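Homospermidine synthase (Legionella pneumophila subsp. pneumophila str. Philadelphia 1, PDB 2PH5) probably makes the polyamine homospermidine and binds NAD in a Rossmann-type nucleotide-binding domain. Local coordinates at residues A[56-61]-A[386-391]; A[171-176]-A[369-374]; A[279-284]-A[356-361]; A[320-323]-A[327-330]. All coordinates share one frame; numbering follows the deposited sequence.

How the contacts relate
All four contacts lie in one chain. Contact 1 joins helix 55-59 of the Rossmann-type region to the loop between helices 379-385 and 391-408. Its sequence span encloses the other three: contact 3 falls within the span of contact 2, and contact 4 within that of contact 3. Contacts 2, 3 and 4 tie a helix, a loop and a strand-to-helix turn to one mixed sheet. Contacts 2 and 3, centres 15 Å apart, touch, because strands 352-364 and 370-378 are paired and Trp372 packs on Pro281. Contacts 3 and 4 are 14 Å apart by centres. The centre of contact 1 is 26 to 35 Å from the others, but Ala391 packs on Asp357 of contact 3. Contact 1 joins this part to the NAD-binding region.

Contact 1. Residues A[56-61]-A[386-391]; sequences AQQYGV and APYNNA
The end of helix 55-59 faces the loop that leads into helix 391-408, and the backbones stay well apart, with 11.0 Å between Gln58 CA and Pro387 CA. The helix belongs to the Rossmann-type NAD-binding region. It ends in a Schellman motif: Gly60 takes positive phi, and Val61 N bonds to Ala56 O. Side chains alone bridge the gap. The Tyr59 and Tyr388 side chains run alongside one another in opposite senses, with Tyr59 CE2 4.0 Å from Tyr388 CE2. Tyr388 has CG beside its own backbone N, with chi1 -48°, which sends the ring out toward the helix. Its hydroxyl end reaches the aliphatic part of Gln58, and Tyr388 OH lies 3.2 Å from Gln58 CG. No hydrogen bond crosses the contact. Phe33 and Pro30 of helix 23-35 also pack on Tyr59, and Pro387 touches the same Pro30. The contact therefore joins the nucleotide-binding region to the later part of the chain at the surface. On the loop side, Asn389 ND2 donates to Pro387 O at 2.9 Å, across the turn that carries Tyr388, and also bonds to Ala27 O of helix 23-35. At the outer end of the Tyr59 ring, OH meets Pro387 CG at 3.8 Å.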
loop_
_atom_site.group_PDB
_atom_site.type_symbol
_atom_site.label_atom_id
_atom_site.label_comp_id
_atom_site.label_asym_id
_atom_site.label_seq_id
_atom_site.Cartn_x
_atom_site.Cartn_y
_atom_site.Cartn_z
ATOM N N ALA A 56 -29.145 -16.657 -10.264
ATOM C CA ALA A 56 -30.047 -17.800 -10.222
ATOM C C ALA A 56 -31.324 -17.539 -11.028
ATOM O O ALA A 56 -31.784 -18.410 -11.766
ATOM C CB ALA A 56 -30.398 -18.135 -8.785
ATOM N N GLN A 57 -31.882 -16.336 -10.907
ATOM C CA GLN A 57 -33.109 -16.005 -11.622
ATOM C C GLN A 57 -32.937 -15.935 -13.139
ATOM O O GLN A 57 -33.858 -16.267 -13.885
ATOM C CB GLN A 57 -33.697 -14.683 -11.125
ATOM C CG GLN A 57 -34.148 -14.692 -9.683
ATOM C CD GLN A 57 -33.059 -14.241 -8.728
ATOM O OE1 GLN A 57 -31.913 -14.693 -8.815
ATOM N NE2 GLN A 57 -33.413 -13.349 -7.803
ATOM N N GLN A 58 -31.765 -15.507 -13.592
ATOM C CA GLN A 58 -31.505 -15.403 -15.019
ATOM C C GLN A 58 -31.445 -16.775 -15.667
ATOM O O GLN A 58 -31.866 -16.948 -16.811
ATOM C CB GLN A 58 -30.195 -14.662 -15.270
ATOM C CG GLN A 58 -30.200 -13.230 -14.761
ATOM C CD GLN A 58 -31.004 -12.279 -15.633
ATOM O OE1 GLN A 58 -31.158 -11.101 -15.301
ATOM N NE2 GLN A 58 -31.511 -12.781 -16.757
ATOM N N TYR A 59 -30.926 -17.753 -14.935
ATOM C CA TYR A 59 -30.823 -19.106 -15.461
ATOM C C TYR A 59 -32.022 -19.961 -15.075
ATOM O O TYR A 59 -32.223 -21.046 -15.624
ATOM C CB TYR A 59 -29.524 -19.750 -14.975
ATOM C CG TYR A 59 -28.292 -19.134 -15.604
ATOM C CD1 TYR A 59 -27.905 -19.473 -16.904
ATOM C CD2 TYR A 59 -27.532 -18.182 -14.913
ATOM C CE1 TYR A 59 -26.796 -18.883 -17.505
ATOM C CE2 TYR A 59 -26.423 -17.584 -15.501
ATOM C CZ TYR A 59 -26.064 -17.942 -16.800
ATOM O OH TYR A 59 -24.984 -17.343 -17.402
ATOM N N GLY A 60 -32.821 -19.462 -14.135
ATOM C CA GLY A 60 -33.992 -20.200 -13.693
ATOM C C GLY A 60 -33.630 -21.434 -12.884
ATOM O O GLY A 60 -34.232 -22.498 -13.045
ATOM N N VAL A 61 -32.638 -21.296 -12.014
ATOM C CA VAL A 61 -32.209 -22.408 -11.189
ATOM C C VAL A 61 -32.744 -22.243 -9.778
ATOM O O VAL A 61 -32.634 -21.175 -9.180
ATOM C CB VAL A 61 -30.656 -22.524 -11.190
ATOM C CG1 VAL A 61 -30.184 -23.529 -10.158
ATOM C CG2 VAL A 61 -30.184 -22.952 -12.579
ATOM N N ALA A 386 -17.722 -14.605 -20.559
ATOM C CA ALA A 386 -18.763 -15.000 -19.618
ATOM C C ALA A 386 -19.202 -13.889 -18.668
ATOM O O ALA A 386 -18.388 -13.082 -18.214
ATOM C CB ALA A 386 -18.290 -16.203 -18.811
ATOM N N PRO A 387 -20.506 -13.843 -18.352
ATOM C CA PRO A 387 -21.041 -12.828 -17.444
ATOM C C PRO A 387 -20.750 -13.220 -15.992
ATOM O O PRO A 387 -20.232 -14.312 -15.724
ATOM C CB PRO A 387 -22.532 -12.861 -17.752
ATOM C CG PRO A 387 -22.769 -14.314 -18.006
ATOM C CD PRO A 387 -21.594 -14.683 -18.890
ATOM N N TYR A 388 -21.091 -12.326 -15.069
ATOM C CA TYR A 388 -20.896 -12.567 -13.639
ATOM C C TYR A 388 -19.475 -13.051 -13.372
ATOM O O TYR A 388 -19.247 -13.921 -12.532
ATOM C CB TYR A 388 -21.900 -13.619 -13.166
ATOM C CG TYR A 388 -23.303 -13.333 -13.631
ATOM C CD1 TYR A 388 -24.009 -12.242 -13.131
ATOM C CD2 TYR A 388 -23.917 -14.130 -14.603
ATOM C CE1 TYR A 388 -25.290 -11.942 -13.586
ATOM C CE2 TYR A 388 -25.203 -13.838 -15.069
ATOM C CZ TYR A 388 -25.881 -12.740 -14.553
ATOM O OH TYR A 388 -27.146 -12.416 -14.987
ATOM N N ASN A 389 -18.522 -12.472 -14.092
ATOM C CA ASN A 389 -17.128 -12.861 -13.966
ATOM C C ASN A 389 -16.144 -11.725 -14.198
ATOM O O ASN A 389 -16.372 -10.830 -15.024
ATOM C CB ASN A 389 -16.807 -13.969 -14.975
ATOM C CG ASN A 389 -17.017 -15.357 -14.412
ATOM O OD1 ASN A 389 -16.203 -15.856 -13.625
ATOM N ND2 ASN A 389 -18.107 -15.993 -14.813
ATOM N N ASN A 390 -15.054 -11.759 -13.441
ATOM C CA ASN A 390 -13.985 -10.801 -13.622
ATOM C C ASN A 390 -12.801 -11.692 -13.977
ATOM O O ASN A 390 -12.941 -12.912 -14.023
ATOM C CB ASN A 390 -13.701 -9.962 -12.358
ATOM C CG ASN A 390 -13.459 -10.800 -11.113
ATOM O OD1 ASN A 390 -12.707 -11.781 -11.129
ATOM N ND2 ASN A 390 -14.083 -10.395 -10.012
ATOM N N ALA A 391 -11.652 -11.088 -14.249
ATOM C CA ALA A 391 -10.466 -11.841 -14.614
ATOM C C ALA A 391 -10.158 -12.938 -13.594
ATOM O O ALA A 391 -9.920 -14.087 -13.963
ATOM C CB ALA A 391 -9.284 -10.897 -14.746
#

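Contact 2. Residues A[171-176]-A[369-374]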
loop_
_atom_site.group_PDB
_atom_site.type_symbol
_atom_site.label_atom_id
_atom_site.label_comp_id
_atom_site.label_asym_id
_atom_site.label_seq_id
_atom_site.Cartn_x
_atom_site.Cartn_y
_atom_site.Cartn_z
ATOM N N LEU A 171 7.382 -27.770 -16.575
ATOM C CA LEU A 171 8.426 -28.768 -16.406
ATOM C C LEU A 171 8.729 -29.436 -17.746
ATOM O O LEU A 171 9.890 -29.652 -18.092
ATOM C CB LEU A 171 7.989 -29.804 -15.364
ATOM C CG LEU A 171 8.889 -29.994 -14.133
ATOM C CD1 LEU A 171 9.456 -28.676 -13.694
ATOM C CD2 LEU A 171 8.102 -30.648 -13.008
ATOM N N LEU A 172 7.691 -29.745 -18.515
ATOM C CA LEU A 172 7.906 -30.379 -19.809
ATOM C C LEU A 172 8.457 -29.388 -20.833
ATOM O O LEU A 172 9.367 -29.729 -21.589
ATOM C CB LEU A 172 6.605 -31.006 -20.330
ATOM C CG LEU A 172 5.949 -32.102 -19.489
ATOM C CD1 LEU A 172 4.660 -32.537 -20.158
ATOM C CD2 LEU A 172 6.891 -33.289 -19.308
ATOM N N ASN A 173 7.916 -28.170 -20.864
ATOM C CA ASN A 173 8.405 -27.177 -21.820
ATOM C C ASN A 173 9.889 -26.900 -21.620
ATOM O O ASN A 173 10.652 -26.853 -22.580
ATOM C CB ASN A 173 7.627 -25.862 -21.717
ATOM C CG ASN A 173 6.215 -25.984 -22.225
ATOM O OD1 ASN A 173 5.843 -26.992 -22.821
ATOM N ND2 ASN A 173 5.418 -24.948 -22.008
ATOM N N ILE A 174 10.306 -26.718 -20.373
ATOM C CA ILE A 174 11.710 -26.450 -20.101
ATOM C C ILE A 174 12.568 -27.617 -20.578
ATOM O O ILE A 174 13.716 -27.433 -20.974
ATOM C CB ILE A 174 11.965 -26.233 -18.600
ATOM C CG1 ILE A 174 11.172 -25.017 -18.107
ATOM C CG2 ILE A 174 13.459 -26.038 -18.355
ATOM C CD1 ILE A 174 11.232 -24.815 -16.608
ATOM N N ALA A 175 12.004 -28.821 -20.530
ATOM C CA ALA A 175 12.707 -30.022 -20.965
ATOM C C ALA A 175 12.922 -30.003 -22.482
ATOM O O ALA A 175 14.013 -30.313 -22.955
ATOM C CB ALA A 175 11.923 -31.272 -20.551
ATOM N N LYS A 176 11.895 -29.640 -23.245
ATOM C CA LYS A 176 12.046 -29.594 -24.694
ATOM C C LYS A 176 13.004 -28.461 -25.072
ATOM O O LYS A 176 13.812 -28.615 -25.985
ATOM C CB LYS A 176 10.683 -29.414 -25.390
ATOM C CG LYS A 176 10.110 -28.000 -25.352
ATOM C CD LYS A 176 8.680 -27.927 -25.903
ATOM C CE LYS A 176 8.248 -26.477 -26.205
ATOM N NZ LYS A 176 8.348 -25.525 -25.056
ATOM N N GLY A 369 17.267 -20.102 -17.854
ATOM C CA GLY A 369 16.831 -18.884 -17.186
ATOM C C GLY A 369 15.512 -19.104 -16.464
ATOM O O GLY A 369 14.896 -20.167 -16.598
ATOM N N ALA A 370 15.067 -18.121 -15.691
ATOM C CA ALA A 370 13.798 -18.279 -14.987
ATOM C C ALA A 370 12.696 -18.435 -16.024
ATOM O O ALA A 370 12.717 -17.787 -17.070
ATOM C CB ALA A 370 13.522 -17.078 -14.098
ATOM N N TYR A 371 11.735 -19.298 -15.723
ATOM C CA TYR A 371 10.619 -19.577 -16.623
ATOM C C TYR A 371 9.278 -19.363 -15.922
ATOM O O TYR A 371 9.060 -19.846 -14.808
ATOM C CB TYR A 371 10.709 -21.021 -17.097
ATOM C CG TYR A 371 9.731 -21.377 -18.187
ATOM C CD1 TYR A 371 9.953 -20.978 -19.505
ATOM C CD2 TYR A 371 8.601 -22.144 -17.910
ATOM C CE1 TYR A 371 9.082 -21.335 -20.525
ATOM C CE2 TYR A 371 7.724 -22.505 -18.920
ATOM C CZ TYR A 371 7.971 -22.098 -20.226
ATOM O OH TYR A 371 7.102 -22.466 -21.225
ATOM N N TRP A 372 8.381 -18.647 -16.588
ATOM C CA TRP A 372 7.056 -18.382 -16.041
ATOM C C TRP A 372 6.009 -18.872 -17.024
ATOM O O TRP A 372 5.991 -18.453 -18.183
ATOM C CB TRP A 372 6.847 -16.889 -15.818
ATOM C CG TRP A 372 5.590 -16.542 -15.084
ATOM C CD1 TRP A 372 5.466 -16.272 -13.744
ATOM C CD2 TRP A 372 4.278 -16.380 -15.646
ATOM N NE1 TRP A 372 4.163 -15.945 -13.445
ATOM C CE2 TRP A 372 3.415 -16.004 -14.592
ATOM C CE3 TRP A 372 3.747 -16.517 -16.937
ATOM C CZ2 TRP A 372 2.054 -15.761 -14.789
ATOM C CZ3 TRP A 372 2.392 -16.276 -17.137
ATOM C CH2 TRP A 372 1.558 -15.900 -16.064
ATOM N N TYR A 373 5.143 -19.762 -16.557
ATOM C CA TYR A 373 4.081 -20.295 -17.388
ATOM C C TYR A 373 2.771 -20.058 -16.658
ATOM O O TYR A 373 2.651 -20.391 -15.484
ATOM C CB TYR A 373 4.293 -21.788 -17.628
ATOM C CG TYR A 373 3.286 -22.378 -18.572
ATOM C CD1 TYR A 373 2.030 -22.760 -18.122
ATOM C CD2 TYR A 373 3.577 -22.523 -19.928
ATOM C CE1 TYR A 373 1.088 -23.274 -18.992
ATOM C CE2 TYR A 373 2.636 -23.039 -20.818
ATOM C CZ TYR A 373 1.395 -23.414 -20.340
ATOM O OH TYR A 373 0.452 -23.964 -21.182
ATOM N N GLY A 374 1.799 -19.468 -17.350
ATOM C CA GLY A 374 0.522 -19.193 -16.722
ATOM C C GLY A 374 -0.511 -18.507 -17.599
ATOM O O GLY A 374 -0.407 -18.497 -18.829
HETATM O O HOH W 1 8.321 -22.588 -23.839
#
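This is helix-on-sheet packing: the end of helix 158-176 lies against strand 370-378 of the mixed sheet. The short axes approach to 9.8 Å, and their directions differ by 133°. The strand sits between strands 352-364 and 436-442, and it turns Tyr371 and Tyr373 toward the helix. Tyr371 carries most of the contact. Its CG is trans to the backbone N, with chi1 -172°, and the ring extends toward the helix. Ile174 lies over one face of this ring and makes a CH-pi contact, with CG1 4.2 Å from the ring centroid. The methylene sits off centre, nearer the CG and CD2 side. Ile174 CD1 reaches farther back, to Tyr371 CB. Outside the two segments, Tyr441 also meets the Tyr371 ring, and Ala170 of the same helix touches it.

The outer end of the ring is polar. Asn173 ND2 donates to Tyr371 OH over 3.1 Å, with the hydroxyl oxygen near the amide plane. The amide and ring planes are almost perpendicular, at 87°. The same amide nitrogen approaches the Tyr373 ring obliquely, 3.6 Å from CE2. A water extends the polar end: it lies 2.9 Å from Tyr371 OH and takes a weak bond from Lys176 NZ at 3.2 Å.

Contact 3. Residues A[279-284]-A[356-361]; sequences WTPTLG and CDELGV
Glu358 OE1 accepts two hydrogen bonds from the loop 279-284. Thr280 OG1 donates at 2.7 Å and Thr282 N at 3.1 Å. They arrive from opposite faces of the carboxylate: the hydroxyl comes from above the plane, and the amide comes on the syn side, tilted 29° out of it. The other oxygen, OE2, takes the Thr282 hydroxyl, with OG1 2.6 Å away and well above the plane. Thr376 of strand 370-378 also bonds OE2. Several bonds thus restrain the rotation of the buried carboxylate. They probably also stabilise its negative charge. Glu358 has CG beside its backbone N, and its chain bends at chi2 (-149°) before the carboxylate enters the loop. Thr282 OG1 likewise stands beside its own backbone N, with chi1 -58°, which brings hydroxyl and amide to the same carboxylate, the first at OE2 and the second chiefly at OE1. Pro281 comes from the opposite direction and places CG 3.1 Å from OE2. The same proline also packs on Trp372 and Tyr440. The nearby Leu283 touches Pro219 of the second subunit. The arrangement is a loop between strands 275-278 and 286-289 fastened onto a strand of the mixed sheet by one buried carboxylate that accepts both hydroxyl and backbone donors.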
loop_
_atom_site.group_PDB
_atom_site.type_symbol
_atom_site.label_atom_id
_atom_site.label_comp_id
_atom_site.label_asym_id
_atom_site.label_seq_id
_atom_site.Cartn_x
_atom_site.Cartn_y
_atom_site.Cartn_z
ATOM N N TRP A 279 8.633 -12.628 -10.207
ATOM C CA TRP A 279 8.560 -12.073 -11.551
ATOM C C TRP A 279 7.305 -12.475 -12.306
ATOM O O TRP A 279 6.808 -13.593 -12.161
ATOM C CB TRP A 279 9.781 -12.524 -12.346
ATOM C CG TRP A 279 9.885 -11.900 -13.690
ATOM C CD1 TRP A 279 10.501 -10.729 -13.996
ATOM C CD2 TRP A 279 9.374 -12.423 -14.922
ATOM N NE1 TRP A 279 10.417 -10.483 -15.343
ATOM C CE2 TRP A 279 9.730 -11.508 -15.939
ATOM C CE3 TRP A 279 8.653 -13.575 -15.266
ATOM C CZ2 TRP A 279 9.390 -11.710 -17.285
ATOM C CZ3 TRP A 279 8.316 -13.774 -16.601
ATOM C CH2 TRP A 279 8.688 -12.843 -17.594
ATOM N N THR A 280 6.827 -11.558 -13.141
ATOM C CA THR A 280 5.635 -11.773 -13.947
ATOM C C THR A 280 5.956 -11.226 -15.347
ATOM O O THR A 280 6.654 -10.227 -15.480
ATOM C CB THR A 280 4.426 -11.031 -13.313
ATOM O OG1 THR A 280 3.223 -11.749 -13.587
ATOM C CG2 THR A 280 4.307 -9.609 -13.862
ATOM N N PRO A 281 5.459 -11.881 -16.409
ATOM C CA PRO A 281 5.743 -11.410 -17.775
ATOM C C PRO A 281 5.275 -9.997 -18.149
ATOM O O PRO A 281 6.065 -9.196 -18.650
ATOM C CB PRO A 281 5.134 -12.508 -18.657
ATOM C CG PRO A 281 4.052 -13.099 -17.793
ATOM C CD PRO A 281 4.673 -13.130 -16.421
ATOM N N THR A 282 4.010 -9.681 -17.894
ATOM C CA THR A 282 3.474 -8.361 -18.222
ATOM C C THR A 282 4.187 -7.188 -17.538
ATOM O O THR A 282 4.620 -6.253 -18.213
ATOM C CB THR A 282 1.977 -8.286 -17.901
ATOM O OG1 THR A 282 1.286 -9.308 -18.626
ATOM C CG2 THR A 282 1.415 -6.935 -18.295
ATOM N N LEU A 283 4.297 -7.213 -16.211
ATOM C CA LEU A 283 4.990 -6.123 -15.517
ATOM C C LEU A 283 6.447 -6.415 -15.173
ATOM O O LEU A 283 7.275 -5.501 -15.144
ATOM C CB LEU A 283 4.244 -5.702 -14.246
ATOM C CG LEU A 283 3.125 -4.682 -14.479
ATOM C CD1 LEU A 283 3.646 -3.553 -15.370
ATOM C CD2 LEU A 283 1.939 -5.362 -15.139
ATOM N N GLY A 284 6.770 -7.679 -14.916
ATOM C CA GLY A 284 8.145 -8.026 -14.588
ATOM C C GLY A 284 8.401 -8.152 -13.097
ATOM O O GLY A 284 7.488 -8.474 -12.333
ATOM N N CYS A 356 -5.968 -6.692 -15.676
ATOM C CA CYS A 356 -5.966 -8.119 -15.909
ATOM C C CYS A 356 -5.375 -8.875 -14.727
ATOM O O CYS A 356 -4.813 -8.281 -13.804
ATOM C CB CYS A 356 -5.180 -8.435 -17.181
ATOM S SG CYS A 356 -3.451 -7.984 -17.094
ATOM N N ASP A 357 -5.508 -10.192 -14.759
ATOM C CA ASP A 357 -4.995 -11.017 -13.688
ATOM C C ASP A 357 -3.979 -11.995 -14.269
ATOM O O ASP A 357 -4.331 -12.843 -15.094
ATOM C CB ASP A 357 -6.147 -11.780 -13.028
ATOM C CG ASP A 357 -5.769 -12.361 -11.678
ATOM O OD1 ASP A 357 -4.603 -12.785 -11.522
ATOM O OD2 ASP A 357 -6.640 -12.405 -10.782
ATOM N N GLU A 358 -2.717 -11.855 -13.860
ATOM C CA GLU A 358 -1.663 -12.746 -14.337
ATOM C C GLU A 358 -1.353 -13.804 -13.313
ATOM O O GLU A 358 -0.559 -13.578 -12.409
ATOM C CB GLU A 358 -0.363 -12.003 -14.632
ATOM C CG GLU A 358 -0.298 -11.437 -16.009
ATOM C CD GLU A 358 1.116 -11.383 -16.567
ATOM O OE1 GLU A 358 2.052 -10.938 -15.845
ATOM O OE2 GLU A 358 1.275 -11.780 -17.744
ATOM N N LEU A 359 -1.980 -14.960 -13.461
ATOM C CA LEU A 359 -1.763 -16.067 -12.547
ATOM C C LEU A 359 -0.866 -17.095 -13.219
ATOM O O LEU A 359 -1.113 -17.483 -14.358
ATOM C CB LEU A 359 -3.095 -16.720 -12.178
ATOM C CG LEU A 359 -2.975 -18.034 -11.401
ATOM C CD1 LEU A 359 -2.268 -17.768 -10.083
ATOM C CD2 LEU A 359 -4.374 -18.634 -11.155
ATOM N N GLY A 360 0.180 -17.525 -12.522
ATOM C CA GLY A 360 1.075 -18.506 -13.100
ATOM C C GLY A 360 2.127 -18.988 -12.124
ATOM O O GLY A 360 2.115 -18.612 -10.953
ATOM N N VAL A 361 3.034 -19.826 -12.616
ATOM C CA VAL A 361 4.105 -20.378 -11.801
ATOM C C VAL A 361 5.480 -20.050 -12.358
ATOM O O VAL A 361 5.719 -20.125 -13.560
ATOM C CB VAL A 361 4.001 -21.906 -11.681
ATOM C CG1 VAL A 361 2.855 -22.271 -10.758
ATOM C CG2 VAL A 361 3.792 -22.516 -13.054
#

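Contact 4. Residues A[320-323]-A[327-330]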
loop_
_atom_site.group_PDB
_atom_site.type_symbol
_atom_site.label_atom_id
_atom_site.label_comp_id
_atom_site.label_asym_id
_atom_site.label_seq_id
_atom_site.Cartn_x
_atom_site.Cartn_y
_atom_site.Cartn_z
ATOM N N ALA A 320 3.829 -15.823 -4.099
ATOM C CA ALA A 320 4.325 -14.446 -4.249
ATOM C C ALA A 320 3.150 -13.696 -4.883
ATOM O O ALA A 320 3.069 -13.555 -6.108
ATOM C CB ALA A 320 5.544 -14.414 -5.184
ATOM N N TYR A 321 2.241 -13.227 -4.037
ATOM C CA TYR A 321 1.018 -12.556 -4.473
ATOM C C TYR A 321 1.013 -11.040 -4.420
ATOM O O TYR A 321 1.484 -10.429 -3.464
ATOM C CB TYR A 321 -0.157 -13.061 -3.628
ATOM C CG TYR A 321 -1.534 -12.572 -4.048
ATOM C CD1 TYR A 321 -2.491 -12.240 -3.092
ATOM C CD2 TYR A 321 -1.909 -12.521 -5.396
ATOM C CE1 TYR A 321 -3.783 -11.880 -3.458
ATOM C CE2 TYR A 321 -3.211 -12.161 -5.773
ATOM C CZ TYR A 321 -4.141 -11.844 -4.796
ATOM O OH TYR A 321 -5.426 -11.505 -5.154
ATOM N N ASN A 322 0.444 -10.441 -5.455
ATOM C CA ASN A 322 0.310 -8.997 -5.526
ATOM C C ASN A 322 -1.124 -8.800 -5.996
ATOM O O ASN A 322 -1.421 -8.925 -7.189
ATOM C CB ASN A 322 1.286 -8.404 -6.535
ATOM C CG ASN A 322 1.340 -6.892 -6.469
ATOM O OD1 ASN A 322 1.922 -6.245 -7.334
ATOM N ND2 ASN A 322 0.739 -6.321 -5.437
ATOM N N PRO A 323 -2.037 -8.511 -5.052
ATOM C CA PRO A 323 -3.462 -8.301 -5.330
ATOM C C PRO A 323 -3.741 -7.022 -6.111
ATOM O O PRO A 323 -2.827 -6.260 -6.429
ATOM C CB PRO A 323 -4.076 -8.276 -3.937
ATOM C CG PRO A 323 -3.023 -7.573 -3.153
ATOM C CD PRO A 323 -1.739 -8.232 -3.634
ATOM N N ALA A 327 -7.067 -4.049 -3.206
ATOM C CA ALA A 327 -6.785 -5.009 -2.145
ATOM C C ALA A 327 -5.476 -4.609 -1.455
ATOM O O ALA A 327 -5.236 -4.980 -0.309
ATOM C CB ALA A 327 -6.675 -6.423 -2.712
ATOM N N ARG A 328 -4.634 -3.851 -2.156
ATOM C CA ARG A 328 -3.370 -3.393 -1.585
ATOM C C ARG A 328 -3.690 -2.332 -0.560
ATOM O O ARG A 328 -3.163 -2.344 0.555
ATOM C CB ARG A 328 -2.465 -2.802 -2.658
ATOM C CG ARG A 328 -2.060 -3.798 -3.711
ATOM C CD ARG A 328 -1.387 -3.114 -4.903
ATOM N NE ARG A 328 -1.527 -3.944 -6.091
ATOM C CZ ARG A 328 -1.253 -3.550 -7.326
ATOM N NH1 ARG A 328 -1.429 -4.397 -8.335
ATOM N NH2 ARG A 328 -0.800 -2.319 -7.545
ATOM N N LEU A 329 -4.572 -1.420 -0.945
ATOM C CA LEU A 329 -5.002 -0.357 -0.056
ATOM C C LEU A 329 -5.731 -1.001 1.121
ATOM O O LEU A 329 -5.610 -0.546 2.255
ATOM C CB LEU A 329 -5.950 0.605 -0.788
ATOM C CG LEU A 329 -5.392 1.414 -1.959
ATOM C CD1 LEU A 329 -6.514 2.184 -2.654
ATOM C CD2 LEU A 329 -4.337 2.379 -1.462
ATOM N N SER A 330 -6.482 -2.065 0.847
ATOM C CA SER A 330 -7.227 -2.752 1.897
ATOM C C SER A 330 -6.314 -3.356 2.953
ATOM O O SER A 330 -6.515 -3.154 4.152
ATOM C CB SER A 330 -8.120 -3.839 1.294
ATOM O OG SER A 330 -9.178 -3.264 0.549
#
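The Arg328 guanidinium has Asn322 over one face and the carbonyl oxygen of Pro323 at its edge. The amide and guanidinium planes are 29° apart, and Asn322 OD1 lies 3.9 Å above the guanidinium plane, toward its rim. This is a contact of flat groups and not a hydrogen bond, since Asn322 ND2 and Arg328 NE, 3.3 Å apart, are both donors. The setting is a tight strand-to-helix connection, in which strand 311-322 of the mixed sheet passes into helix 325-336. The arginine folds back from the first part of the helix to the end of the strand. Its chain is extended from CG to NE, with chi2 169°, which brings the guanidinium edge to the proline carbonyl. There NE donates to Pro323 O at 2.7 Å, with an N-H...O angle of 152°. NH1 adds a weak bond to the same oxygen at 3.0 Å, so one carbonyl receives two N-H groups. NH1 also makes a weak bond to Asp209 O on the neighbouring strand 202-213. Leu329 of the second subunit packs on Arg328, and Phe332 of the second subunit on Asn322. The proline ring closes the apolar part: CG lies 3.9 Å from Arg328 CG, and Pro323 CB meets Ala327 CB at 3.4 Å.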